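Local coordinates for putative flagellar motor switch protein FliN (PDB 1O6A) that probably forms part of the switch complex in the C-ring of the bacterial flagellar motor, which sets the direction of rotation, at residues V56-N61 with V79-I84. Sequence-based numbering, arbitrary orientation. Where two conformers were deposited one is given.
Sequences VDILVN and VRITEI
Ile58 holds CG1 anti to its own carbonyl carbon (chi1 -59°), and CD1 continues the extended chain across to meet Val79 end to end. Val79 and Ile81 each have two conformers, and their contacts are described for one of them. In it, chi1 of 67° sets Val79 CG2 anti to the backbone N and CG1 between the N and the carbonyl carbon, and both methyls turn to the incoming isoleucine. Ile58 CD1 lies 4.0 Å from Val79 CG1 and the same 4.0 Å from Val79 CG2, facing the cleft between the two methyls. The same methyl also reaches Ile81, two residues further along the strand, with 4.1 Å from Ile58 CD1 to Ile81 CG1. Val56 adds a different kind of touch: its side chain runs past that of Val79 in the opposite direction, and the closest pair of the contact, Val56 CG2 to Val79 CG2, is 3.6 Å apart. No hydrogen bond joins the two segments; four buried aliphatic side chains make the contact, burying 156 Å² in total. It belongs to the buried face of the strongly twisted antiparallel sheet of the FliN C-terminal domain. Strand 63-73 lies between the two strands in the sheet order, pairing with 56-60 through Val56 with Gly68 and Ile58 with Ala66, so only side chains meet, at 9.1 Å between the axes and 83°. A classic beta bulge at Thr82 and Glu83, both opposite Arg67, marks the corner where strand 76-84 changes direction. On the other flank of 56-60 runs strand 20-33, while Val79 and Arg80 continue the sheet into an antiparallel ladder with a strand of the second subunit, whose Ile46 and Met40 pack on Val79 and Ile81; Val60 meets Leu94 of helix 87-94.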
loop_
_atom_site.group_PDB
_atom_site.type_symbol
_atom_site.label_atom_id
_atom_site.label_comp_id
_atom_site.label_asym_id
_atom_site.label_seq_id
_atom_site.Cartn_x
_atom_site.Cartn_y
_atom_site.Cartn_z
ATOM N N VAL A 56 -4.510 -8.580 1.405
ATOM C CA VAL A 56 -3.943 -7.236 1.279
ATOM C C VAL A 56 -4.835 -6.426 0.364
ATOM O O VAL A 56 -5.614 -6.991 -0.428
ATOM C CB VAL A 56 -2.496 -7.228 0.741
ATOM C CG1 VAL A 56 -1.604 -7.964 1.723
ATOM C CG2 VAL A 56 -2.393 -7.775 -0.651
ATOM N N ASP A 57 -4.768 -5.126 0.504
ATOM C CA ASP A 57 -5.607 -4.245 -0.293
ATOM C C ASP A 57 -4.919 -3.744 -1.562
ATOM O O ASP A 57 -3.735 -3.418 -1.543
ATOM C CB ASP A 57 -6.014 -3.038 0.527
ATOM C CG ASP A 57 -6.682 -3.452 1.834
ATOM O OD1 ASP A 57 -7.673 -4.210 1.739
ATOM O OD2 ASP A 57 -6.206 -3.201 2.964
ATOM N N ILE A 58 -5.702 -3.607 -2.634
ATOM C CA ILE A 58 -5.162 -3.181 -3.916
ATOM C C ILE A 58 -5.916 -1.956 -4.353
ATOM O O ILE A 58 -7.121 -2.024 -4.536
ATOM C CB ILE A 58 -5.357 -4.285 -4.971
ATOM C CG1 ILE A 58 -4.668 -5.579 -4.523
ATOM C CG2 ILE A 58 -4.845 -3.831 -6.326
ATOM C CD1 ILE A 58 -5.203 -6.775 -5.221
ATOM N N LEU A 59 -5.211 -0.829 -4.419
ATOM C CA LEU A 59 -5.813 0.468 -4.730
ATOM C C LEU A 59 -5.330 0.932 -6.100
ATOM O O LEU A 59 -4.158 0.750 -6.453
ATOM C CB LEU A 59 -5.433 1.505 -3.684
ATOM C CG LEU A 59 -6.049 1.232 -2.304
ATOM C CD1 LEU A 59 -5.210 0.241 -1.518
ATOM C CD2 LEU A 59 -6.247 2.526 -1.553
ATOM N N VAL A 60 -6.225 1.577 -6.833
ATOM C CA VAL A 60 -5.894 2.119 -8.128
ATOM C C VAL A 60 -6.245 3.583 -8.044
ATOM O O VAL A 60 -7.371 3.925 -7.692
ATOM C CB VAL A 60 -6.601 1.366 -9.271
ATOM C CG1 VAL A 60 -6.219 1.996 -10.627
ATOM C CG2 VAL A 60 -6.191 -0.076 -9.277
ATOM N N ASN A 61 -5.256 4.455 -8.298
ATOM C CA ASN A 61 -5.387 5.879 -8.028
ATOM C C ASN A 61 -6.114 6.147 -6.711
ATOM O O ASN A 61 -7.017 6.971 -6.649
ATOM C CB ASN A 61 -6.098 6.587 -9.192
ATOM C CG ASN A 61 -5.289 6.606 -10.461
ATOM O OD1 ASN A 61 -4.140 6.186 -10.507
ATOM N ND2 ASN A 61 -5.901 7.114 -11.522
ATOM N N VAL A 79 0.954 -9.673 -6.200
ATOM C CA VAL A 79 -0.303 -10.013 -5.546
ATOM C C VAL A 79 -1.175 -10.797 -6.544
ATOM O O VAL A 79 -1.230 -10.466 -7.739
ATOM C CB VAL A 79 -0.961 -8.710 -4.930
ATOM C CG1 VAL A 79 -1.407 -7.714 -6.010
ATOM C CG2 VAL A 79 -2.109 -9.045 -3.988
ATOM N N ARG A 80 -1.810 -11.866 -6.068
ATOM C CA ARG A 80 -2.796 -12.598 -6.832
ATOM C C ARG A 80 -4.141 -12.112 -6.334
ATOM O O ARG A 80 -4.407 -12.133 -5.117
ATOM C CB ARG A 80 -2.661 -14.088 -6.577
ATOM C CG ARG A 80 -3.675 -14.925 -7.377
ATOM C CD ARG A 80 -3.630 -16.348 -6.975
ATOM N NE ARG A 80 -2.356 -16.940 -7.366
ATOM C CZ ARG A 80 -1.483 -17.469 -6.535
ATOM N NH1 ARG A 80 -1.706 -17.523 -5.232
ATOM N NH2 ARG A 80 -0.367 -17.981 -7.018
ATOM N N ILE A 81 -4.978 -11.657 -7.253
ATOM C CA ILE A 81 -6.293 -11.125 -6.899
ATOM C C ILE A 81 -7.191 -12.257 -6.362
ATOM O O ILE A 81 -7.389 -13.284 -7.030
ATOM C CB ILE A 81 -6.923 -10.423 -8.131
ATOM C CG1 ILE A 81 -6.197 -9.098 -8.387
ATOM C CG2 ILE A 81 -8.421 -10.203 -7.962
ATOM C CD1 ILE A 81 -6.491 -8.481 -9.729
ATOM N N THR A 82 -7.743 -12.040 -5.177
ATOM C CA THR A 82 -8.698 -12.955 -4.555
ATOM C C THR A 82 -10.112 -12.370 -4.465
ATOM O O THR A 82 -11.057 -13.100 -4.279
ATOM C CB THR A 82 -8.249 -13.381 -3.185
ATOM O OG1 THR A 82 -8.095 -12.244 -2.308
ATOM C CG2 THR A 82 -6.870 -14.074 -3.236
ATOM N N GLU A 83 -10.244 -11.048 -4.519
ATOM C CA GLU A 83 -11.531 -10.382 -4.452
ATOM C C GLU A 83 -11.439 -9.182 -5.389
ATOM O O GLU A 83 -10.463 -8.453 -5.382
ATOM C CB GLU A 83 -11.874 -9.877 -3.043
ATOM C CG GLU A 83 -12.006 -10.945 -1.967
ATOM C CD GLU A 83 -12.098 -10.347 -0.579
ATOM O OE1 GLU A 83 -12.649 -9.229 -0.437
ATOM O OE2 GLU A 83 -11.576 -10.967 0.364
ATOM N N ILE A 84 -12.437 -8.969 -6.203
ATOM C CA ILE A 84 -12.413 -7.746 -7.041
ATOM C C ILE A 84 -13.814 -7.274 -7.376
ATOM O O ILE A 84 -14.701 -8.073 -7.491
ATOM C CB ILE A 84 -11.537 -7.991 -8.278
ATOM C CG1 ILE A 84 -11.254 -6.688 -9.030
ATOM C CG2 ILE A 84 -12.169 -9.074 -9.205
ATOM C CD1 ILE A 84 -10.130 -6.828 -10.027
#